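PDB 5UUS: possible sortase-like protein from Corynebacterium diphtheriae, which probably acts as a membrane-anchored sortase-family cysteine transpeptidase, cleaving sorting signals and joining surface proteins to the cell envelope. Local coordinates for residues R26-K31 against P216-N221; N74-P79 against S169-L174; P143-R148 against H208-E213. All coordinates share one frame; numbering follows the deposited sequence. Where two conformers were deposited one is given.

How the contacts relate
The three contacts illustrate how segments distant in sequence are gathered around one β-barrel, here that of a sortase. Contact 1 joins the arm before strand 40-45 to the tail after strand 204-216; it brings the two chain ends together at the surface and encloses the other contacts along the chain. Contacts 2 and 3 alternate in sequence (74-79, 143-148, 169-174, 208-213) and lie on the barrel itself, about 17 Å apart between centres. They meet where Thr170 O packs 3.3 Å from His208 CE1. Strand 204-216 leads from contact 3 into contact 1, whose centre is about 27 Å from that of contact 3 and about 26 Å from that of contact 2. None lies at the predicted catalytic residues.

Contact 1: residues R26-K31 against P216-N221; sequences RVNPRK and PKNGDN
Lys217 meets Pro29 through the base of its side chain, with CB of Lys217 4.1 Å from CG of Pro29, against the CB-CG side of the ring. Beyond that point the lysine runs out extended and leaves the contact. Its NZ forms a salt bridge with Glu113 and a hydrogen bond to Thr114 O, so a single residue lends its aliphatic base to the N-terminal arm and its charge to the barrel. Asn218 follows, and its side chain crosses those of Pro29 and Asn28 at about a right angle. OD1 of Asn218 sits 3.5 Å from Pro29 CD, while ND2 of Asn218 comes within 2.9 Å of Asn28 OD1, the two amide planes being 85° apart. Asn28 reaches this place with its CG anti to the backbone N (chi1 -164°). Its amide is also tied within the arm, where Asn28 ND2 donates to Pro29 O at 2.9 Å, coming from above the carbonyl plane. Within the same arm, NH1 and NH2 of Arg30 both donate to the single acceptor Arg26 O. The contact lies on the surface, just past the end of strand 204-216 and ahead of strand 40-45. Backbone bonding between Lys217 and Thr116 and a hydrogen bond from Lys31 NZ to Thr114 OG1 fasten both segments to the end of strand 109-114 and the turn that leads into strand 117-123.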
loop_
_atom_site.group_PDB
_atom_site.type_symbol
_atom_site.label_atom_id
_atom_site.label_comp_id
_atom_site.label_asym_id
_atom_site.label_seq_id
_atom_site.Cartn_x
_atom_site.Cartn_y
_atom_site.Cartn_z
ATOM N N ARG A 26 -26.745 -0.853 18.761
ATOM C CA ARG A 26 -25.428 -1.028 19.335
ATOM C C ARG A 26 -24.400 -0.776 18.238
ATOM O O ARG A 26 -24.350 -1.501 17.241
ATOM C CB ARG A 26 -25.270 -2.438 19.925
ATOM C CG ARG A 26 -24.052 -2.592 20.860
ATOM C CD ARG A 26 -24.355 -1.992 22.243
ATOM N NE ARG A 26 -23.148 -1.585 22.965
ATOM C CZ ARG A 26 -23.145 -0.754 24.008
ATOM N NH1 ARG A 26 -22.002 -0.433 24.611
ATOM N NH2 ARG A 26 -24.288 -0.237 24.448
ATOM N N VAL A 27 -23.576 0.239 18.440
ATOM C CA VAL A 27 -22.618 0.678 17.436
ATOM C C VAL A 27 -21.279 -0.047 17.610
ATOM O O VAL A 27 -20.899 -0.364 18.709
ATOM C CB VAL A 27 -22.445 2.226 17.546
ATOM C CG1 VAL A 27 -21.332 2.707 16.684
ATOM C CG2 VAL A 27 -23.786 2.909 17.199
ATOM N N ASN A 28 -20.590 -0.320 16.507
ATOM C CA ASN A 28 -19.330 -1.057 16.498
ATOM C C ASN A 28 -18.601 -0.656 15.232
ATOM O O ASN A 28 -19.223 -0.218 14.262
ATOM C CB ASN A 28 -19.562 -2.575 16.514
ATOM C CG ASN A 28 -18.328 -3.357 16.882
ATOM O OD1 ASN A 28 -18.046 -3.536 18.060
ATOM N ND2 ASN A 28 -17.578 -3.849 15.864
ATOM N N PRO A 29 -17.281 -0.775 15.240
ATOM C CA PRO A 29 -16.565 -0.634 13.967
ATOM C C PRO A 29 -17.057 -1.693 12.968
ATOM O O PRO A 29 -16.904 -2.884 13.216
ATOM C CB PRO A 29 -15.101 -0.856 14.361
ATOM C CG PRO A 29 -15.029 -0.406 15.787
ATOM C CD PRO A 29 -16.385 -0.749 16.410
ATOM N N ARG A 30 -17.664 -1.249 11.866
ATOM C CA ARG A 30 -18.290 -2.130 10.862
ATOM C C ARG A 30 -18.066 -1.544 9.480
ATOM O O ARG A 30 -17.953 -0.337 9.360
ATOM C CB ARG A 30 -19.786 -2.254 11.099
ATOM C CG ARG A 30 -20.148 -2.927 12.411
ATOM C CD ARG A 30 -21.670 -2.839 12.661
ATOM N NE ARG A 30 -21.962 -3.493 13.930
ATOM C CZ ARG A 30 -22.868 -3.080 14.806
ATOM N NH1 ARG A 30 -23.632 -2.014 14.539
ATOM N NH2 ARG A 30 -23.003 -3.754 15.946
ATOM N N LYS A 31 -18.022 -2.371 8.440
ATOM C CA LYS A 31 -17.856 -1.808 7.104
ATOM C C LYS A 31 -18.518 -2.719 6.095
ATOM O O LYS A 31 -18.746 -3.893 6.373
ATOM C CB LYS A 31 -16.368 -1.625 6.775
ATOM C CG LYS A 31 -15.663 -2.938 6.495
ATOM C CD LYS A 31 -14.158 -2.711 6.263
ATOM C CE LYS A 31 -13.440 -4.022 6.121
ATOM N NZ LYS A 31 -11.940 -3.886 6.330
ATOM N N PRO A 216 -7.862 -5.789 14.148
ATOM C CA PRO A 216 -9.164 -5.110 14.198
ATOM C C PRO A 216 -9.188 -3.933 15.168
ATOM O O PRO A 216 -8.462 -3.931 16.146
ATOM C CB PRO A 216 -10.118 -6.214 14.669
ATOM C CG PRO A 216 -9.239 -7.067 15.574
ATOM C CD PRO A 216 -7.880 -7.078 14.865
ATOM N N LYS A 217 -10.024 -2.944 14.878
ATOM C CA LYS A 217 -10.279 -1.854 15.796
ATOM C C LYS A 217 -11.136 -2.364 16.960
ATOM O O LYS A 217 -11.386 -3.557 17.047
ATOM C CB LYS A 217 -11.007 -0.712 15.088
ATOM C CG LYS A 217 -10.215 0.004 14.016
ATOM C CD LYS A 217 -10.995 1.161 13.479
ATOM C CE LYS A 217 -10.048 2.126 12.784
ATOM N NZ LYS A 217 -10.767 3.232 12.130
ATOM N N ASN A 218 -11.612 -1.417 17.777
ATOM C CA ASN A 218 -12.446 -1.591 18.980
ATOM C C ASN A 218 -11.514 -1.647 20.184
ATOM O O ASN A 218 -11.080 -2.707 20.628
ATOM C CB ASN A 218 -13.348 -2.828 18.910
ATOM C CG ASN A 218 -14.756 -2.553 19.406
ATOM O OD1 ASN A 218 -15.122 -1.397 19.645
ATOM N ND2 ASN A 218 -15.561 -3.616 19.556
ATOM N N GLY A 219 -11.203 -0.466 20.696
ATOM C CA GLY A 219 -10.076 -0.289 21.582
ATOM C C GLY A 219 -9.255 0.834 20.986
ATOM O O GLY A 219 -9.265 1.033 19.767
ATOM N N ASP A 220 -8.543 1.564 21.838
ATOM C CA ASP A 220 -7.816 2.760 21.424
ATOM C C ASP A 220 -6.491 2.442 20.721
ATOM O O ASP A 220 -5.774 3.355 20.323
ATOM C CB ASP A 220 -7.556 3.653 22.644
ATOM C CG ASP A 220 -8.666 3.549 23.694
ATOM O OD1 ASP A 220 -9.839 3.358 23.303
ATOM O OD2 ASP A 220 -8.367 3.652 24.910
ATOM N N ASN A 221 -6.193 1.151 20.560
ATOM C CA ASN A 221 -4.902 0.704 20.034
ATOM C C ASN A 221 -4.717 0.959 18.531
ATOM O O ASN A 221 -5.174 0.194 17.696
ATOM C CB ASN A 221 -4.694 -0.792 20.325
ATOM C CG ASN A 221 -4.402 -1.080 21.799
ATOM O OD1 ASN A 221 -3.844 -0.244 22.514
ATOM N ND2 ASN A 221 -4.772 -2.274 22.252
#

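Contact 2: residues N74-P79 against S169-L174; sequences NDTQLP and STISAL
Thr76 lays its methyl group against Ile171, the two side chains crossing at about a right angle. CG2 of Thr76 is 4.0 Å from Ile171 CD1 and 3.7 Å from Ile171 O, so it lies along the CB-CG1-CD1 branch and beside the carbonyl oxygen. The threonine torsion (chi1 73°) sets OG1 between the backbone N and the carbonyl carbon, where the hydroxyl is hydrogen-bonded to Tyr73 O and leaves the methyl for the contact. These loops precede neighbouring parallel strands of the sortase β-barrel, 83-88 leading to the predicted catalytic His90 and 188-193 to the predicted Cys195, though the contact itself lies away from that site. Ile171 also packs on Ala86, and a bound methylpentanediol, probably from the crystallisation liquor, lies near its side chain. Gln77 makes the second half: its chain bends at chi2 (68°), bringing OE1 to 3.6 Å from Ala173 CA and alongside the alanine methyl. A water bridges the loops, donating to Gln77 OE1 at 2.8 Å and to Ile171 O at 2.9 Å. Since Asn84 N also donates to Gln77 OE1, that oxygen is gripped twice, and Asn84 ND2 donates to Ser172 O opposite.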
loop_
_atom_site.group_PDB
_atom_site.type_symbol
_atom_site.label_atom_id
_atom_site.label_comp_id
_atom_site.label_asym_id
_atom_site.label_seq_id
_atom_site.Cartn_x
_atom_site.Cartn_y
_atom_site.Cartn_z
ATOM N N ASN A 74 -10.116 -1.175 -8.516
ATOM C CA ASN A 74 -11.274 -2.006 -8.176
ATOM C C ASN A 74 -11.071 -3.516 -8.084
ATOM O O ASN A 74 -11.634 -4.189 -7.213
ATOM C CB ASN A 74 -12.371 -1.752 -9.200
ATOM C CG ASN A 74 -12.846 -0.341 -9.178
ATOM O OD1 ASN A 74 -12.420 0.480 -9.989
ATOM N ND2 ASN A 74 -13.723 -0.030 -8.233
ATOM N N ASP A 75 -10.309 -4.082 -8.999
ATOM C CA ASP A 75 -10.210 -5.540 -8.973
ATOM C C ASP A 75 -9.040 -6.055 -8.120
ATOM O O ASP A 75 -8.706 -7.219 -8.190
ATOM C CB ASP A 75 -10.116 -6.075 -10.404
ATOM C CG ASP A 75 -11.364 -5.753 -11.224
ATOM O OD1 ASP A 75 -12.483 -5.853 -10.661
ATOM O OD2 ASP A 75 -11.229 -5.388 -12.418
ATOM N N THR A 76 -8.431 -5.198 -7.306
ATOM C CA THR A 76 -7.314 -5.646 -6.480
ATOM C C THR A 76 -7.755 -5.887 -5.033
ATOM O O THR A 76 -8.889 -5.590 -4.680
ATOM C CB THR A 76 -6.159 -4.633 -6.512
ATOM O OG1 THR A 76 -6.509 -3.464 -5.755
ATOM C CG2 THR A 76 -5.859 -4.242 -7.972
ATOM N N GLN A 77 -6.853 -6.399 -4.198
ATOM C CA GLN A 77 -7.220 -6.773 -2.845
ATOM C C GLN A 77 -7.381 -5.531 -2.004
ATOM O O GLN A 77 -7.053 -4.433 -2.439
ATOM C CB GLN A 77 -6.181 -7.724 -2.235
ATOM C CG GLN A 77 -6.298 -9.169 -2.760
ATOM C CD GLN A 77 -5.920 -9.331 -4.252
ATOM O OE1 GLN A 77 -4.809 -9.002 -4.685
ATOM N NE2 GLN A 77 -6.851 -9.862 -5.034
ATOM N N LEU A 78 -7.914 -5.716 -0.806
ATOM C CA LEU A 78 -8.236 -4.631 0.099
ATOM C C LEU A 78 -7.234 -4.681 1.261
ATOM O O LEU A 78 -6.445 -5.615 1.346
ATOM C CB LEU A 78 -9.703 -4.762 0.565
ATOM C CG LEU A 78 -10.736 -4.484 -0.537
ATOM C CD1 LEU A 78 -12.182 -4.929 -0.100
ATOM C CD2 LEU A 78 -10.717 -3.006 -0.890
ATOM N N PRO A 79 -7.236 -3.676 2.146
ATOM C CA PRO A 79 -6.156 -3.613 3.137
ATOM C C PRO A 79 -6.075 -4.824 4.056
ATOM O O PRO A 79 -7.111 -5.259 4.550
ATOM C CB PRO A 79 -6.506 -2.347 3.938
ATOM C CG PRO A 79 -7.214 -1.488 2.959
ATOM C CD PRO A 79 -8.039 -2.445 2.138
ATOM N N SER A 169 0.563 -5.784 -14.689
ATOM C CA SER A 169 0.900 -6.808 -13.694
ATOM C C SER A 169 1.492 -6.192 -12.431
ATOM O O SER A 169 1.661 -6.882 -11.437
ATOM C CB SER A 169 1.870 -7.859 -14.265
ATOM O OG SER A 169 3.115 -7.289 -14.626
ATOM N N THR A 170 1.822 -4.903 -12.456
ATOM C CA THR A 170 2.228 -4.233 -11.219
ATOM C C THR A 170 1.167 -4.297 -10.120
ATOM O O THR A 170 1.509 -4.206 -8.942
ATOM C CB THR A 170 2.578 -2.745 -11.433
ATOM O OG1 THR A 170 1.494 -2.074 -12.078
ATOM C CG2 THR A 170 3.878 -2.618 -12.306
ATOM N N ILE A 171 -0.102 -4.432 -10.502
ATOM C CA ILE A 171 -1.188 -4.499 -9.505
ATOM C C ILE A 171 -1.753 -5.932 -9.342
ATOM O O ILE A 171 -2.740 -6.130 -8.627
ATOM C CB ILE A 171 -2.355 -3.514 -9.857
ATOM C CG1 ILE A 171 -3.095 -3.949 -11.117
ATOM C CG2 ILE A 171 -1.838 -2.071 -10.070
ATOM C CD1 ILE A 171 -4.318 -3.078 -11.432
ATOM N N SER A 172 -1.106 -6.924 -9.960
ATOM C CA SER A 172 -1.491 -8.337 -9.786
ATOM C C SER A 172 -1.248 -8.831 -8.373
ATOM O O SER A 172 -0.355 -8.325 -7.686
ATOM C CB SER A 172 -0.724 -9.229 -10.760
ATOM O OG SER A 172 -1.220 -9.042 -12.069
ATOM N N ALA A 173 -2.037 -9.827 -7.951
ATOM C CA ALA A 173 -2.005 -10.334 -6.568
ATOM C C ALA A 173 -0.570 -10.633 -6.128
ATOM O O ALA A 173 -0.148 -10.278 -5.043
ATOM C CB ALA A 173 -2.870 -11.575 -6.453
ATOM N N LEU A 174 0.184 -11.272 -7.018
ATOM C CA LEU A 174 1.617 -11.406 -6.855
ATOM C C LEU A 174 2.252 -10.464 -7.882
ATOM O O LEU A 174 2.179 -10.738 -9.089
ATOM C CB LEU A 174 2.060 -12.855 -7.070
ATOM C CG LEU A 174 3.567 -13.108 -6.993
ATOM C CD1 LEU A 174 4.063 -12.787 -5.588
ATOM C CD2 LEU A 174 3.897 -14.554 -7.373
HETATM O O HOH W 1 -4.653 -7.756 -7.144
#

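Contact 3: residues P143-R148 against H208-E213; sequences PEQAER and HAMLTE. With EDO (1,2-ethanediol), chain G.
Gln145 and Met210 meet where helix 143-151 packs on the long C-terminal strand of the sortase barrel; the axes of segments 143-148 and 208-213 run at 165°, 11.0 Å apart. The two side chains lie antiparallel, alongside one another: Met210 SD is 3.6 Å from Gln145 NE2, with CB and CG of the glutamine also against it. With CG anti to the backbone N (chi1 177°), Met210 projects toward the helix, and it also touches Phe141 and Ile189. Gln145, extended beyond CG, reaches past the sulfur to the strand backbone, where NE2 donates to Leu211 O at 3.0 Å (N-H...O angle 148°), with the oxygen in the amide plane. Just beyond, Thr212 and Glu213 are together set opposite Val120, forming a classic beta bulge. A water donates to Gln145 OE1 at 3.0 Å and weakly to Thr212 O, linking OE1 to the strand only loosely. Gln145 NE2 also bonds to Glu187 OE1, while OE2 of Glu187 forms a salt bridge with Arg148 NH2 one helical turn on. Arg148 NH1 forms a salt bridge with Asp153, and Arg148 NE donates, at the guanidinium edge, to O2 of an ethanediol probably left from crystallisation, 3.1 Å away.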
loop_
_atom_site.group_PDB
_atom_site.type_symbol
_atom_site.label_atom_id
_atom_site.label_comp_id
_atom_site.label_asym_id
_atom_site.label_seq_id
_atom_site.Cartn_x
_atom_site.Cartn_y
_atom_site.Cartn_z
ATOM N N PRO A 143 12.049 -13.019 9.681
ATOM C CA PRO A 143 13.140 -13.717 8.996
ATOM C C PRO A 143 12.592 -14.502 7.820
ATOM O O PRO A 143 13.227 -14.557 6.777
ATOM C CB PRO A 143 13.732 -14.636 10.078
ATOM C CG PRO A 143 12.805 -14.528 11.271
ATOM C CD PRO A 143 12.051 -13.252 11.136
ATOM N N GLU A 144 11.394 -15.049 7.979
ATOM C CA GLU A 144 10.717 -15.755 6.894
ATOM C C GLU A 144 10.368 -14.831 5.713
ATOM O O GLU A 144 10.617 -15.169 4.555
ATOM C CB GLU A 144 9.452 -16.438 7.426
ATOM C CG GLU A 144 9.737 -17.526 8.482
ATOM C CD GLU A 144 10.091 -16.983 9.887
ATOM O OE1 GLU A 144 9.849 -15.788 10.186
ATOM O OE2 GLU A 144 10.624 -17.769 10.700
ATOM N N GLN A 145 9.782 -13.668 5.990
ATOM C CA GLN A 145 9.572 -12.692 4.921
ATOM C C GLN A 145 10.887 -12.283 4.242
ATOM O O GLN A 145 10.952 -12.184 3.021
ATOM C CB GLN A 145 8.863 -11.453 5.459
ATOM C CG GLN A 145 7.380 -11.693 5.754
ATOM C CD GLN A 145 6.740 -10.466 6.364
ATOM O OE1 GLN A 145 7.333 -9.820 7.221
ATOM N NE2 GLN A 145 5.521 -10.147 5.934
ATOM N N ALA A 146 11.929 -12.050 5.033
ATOM C CA ALA A 146 13.212 -11.651 4.460
ATOM C C ALA A 146 13.725 -12.696 3.477
ATOM O O ALA A 146 14.314 -12.343 2.436
ATOM C CB ALA A 146 14.226 -11.407 5.552
ATOM N N GLU A 147 13.514 -13.976 3.790
ATOM C CA GLU A 147 13.974 -15.035 2.890
ATOM C C GLU A 147 13.172 -15.040 1.617
ATOM O O GLU A 147 13.749 -15.151 0.535
ATOM C CB GLU A 147 13.904 -16.409 3.543
ATOM C CG GLU A 147 14.941 -16.588 4.628
ATOM C CD GLU A 147 14.933 -17.986 5.229
ATOM O OE1 GLU A 147 14.513 -18.937 4.526
ATOM O OE2 GLU A 147 15.344 -18.130 6.405
ATOM N N ARG A 148 11.852 -14.921 1.739
ATOM C CA ARG A 148 10.990 -14.831 0.556
ATOM C C ARG A 148 11.324 -13.625 -0.334
ATOM O O ARG A 148 11.308 -13.720 -1.554
ATOM C CB ARG A 148 9.523 -14.755 0.971
ATOM C CG ARG A 148 9.060 -15.890 1.847
ATOM C CD ARG A 148 7.536 -15.819 1.982
ATOM N NE ARG A 148 6.904 -16.316 0.762
ATOM C CZ ARG A 148 5.594 -16.326 0.525
ATOM N NH1 ARG A 148 5.144 -16.844 -0.602
ATOM N NH2 ARG A 148 4.737 -15.817 1.402
ATOM N N HIS A 208 6.237 -0.678 -3.906
ATOM C CA HIS A 208 5.662 -1.862 -3.253
ATOM C C HIS A 208 6.079 -1.891 -1.790
ATOM O O HIS A 208 7.252 -1.664 -1.445
ATOM C CB HIS A 208 6.117 -3.174 -3.930
ATOM C CG HIS A 208 5.567 -3.389 -5.304
ATOM N ND1 HIS A 208 4.208 -3.379 -5.580
ATOM C CD2 HIS A 208 6.184 -3.642 -6.486
ATOM C CE1 HIS A 208 4.018 -3.615 -6.867
ATOM N NE2 HIS A 208 5.207 -3.773 -7.440
ATOM N N ALA A 209 5.114 -2.165 -0.931
ATOM C CA ALA A 209 5.360 -2.340 0.488
ATOM C C ALA A 209 4.684 -3.664 0.914
ATOM O O ALA A 209 3.659 -4.061 0.354
ATOM C CB ALA A 209 4.791 -1.139 1.280
ATOM N N MET A 210 5.258 -4.328 1.902
ATOM C CA MET A 210 4.776 -5.619 2.351
ATOM C C MET A 210 4.162 -5.507 3.751
ATOM O O MET A 210 4.688 -4.804 4.632
ATOM C CB MET A 210 5.915 -6.653 2.335
ATOM C CG MET A 210 5.502 -8.028 2.869
ATOM S SD MET A 210 6.755 -9.310 2.661
ATOM C CE MET A 210 6.767 -9.458 0.851
ATOM N N LEU A 211 3.068 -6.240 3.947
ATOM C CA LEU A 211 2.263 -6.192 5.175
ATOM C C LEU A 211 2.965 -6.863 6.349
ATOM O O LEU A 211 3.388 -8.025 6.243
ATOM C CB LEU A 211 0.904 -6.864 4.932
ATOM C CG LEU A 211 -0.120 -6.931 6.075
ATOM C CD1 LEU A 211 -0.729 -5.551 6.299
ATOM C CD2 LEU A 211 -1.223 -7.919 5.685
ATOM N N THR A 212 3.058 -6.139 7.468
ATOM C CA THR A 212 3.748 -6.630 8.667
ATOM C C THR A 212 2.818 -6.651 9.885
ATOM O O THR A 212 3.067 -7.378 10.840
ATOM C CB THR A 212 4.997 -5.765 9.021
ATOM O OG1 THR A 212 4.581 -4.423 9.311
ATOM C CG2 THR A 212 6.005 -5.725 7.848
ATOM N N GLU A 213 1.777 -5.827 9.856
ATOM C CA GLU A 213 0.739 -5.841 10.902
ATOM C C GLU A 213 -0.652 -5.704 10.314
ATOM O O GLU A 213 -0.855 -4.936 9.372
ATOM C CB GLU A 213 0.921 -4.704 11.895
ATOM C CG GLU A 213 2.127 -4.723 12.768
ATOM C CD GLU A 213 2.129 -3.506 13.699
ATOM O OE1 GLU A 213 1.259 -3.432 14.609
ATOM O OE2 GLU A 213 2.981 -2.610 13.497
HETATM C C1 EDO G . 7.767 -20.487 -1.395
HETATM O O1 EDO G . 8.839 -21.168 -2.072
HETATM C C2 EDO G . 8.302 -19.413 -0.437
HETATM O O2 EDO G . 8.541 -18.162 -1.111
HETATM O O HOH W 2 5.617 -9.070 9.540
#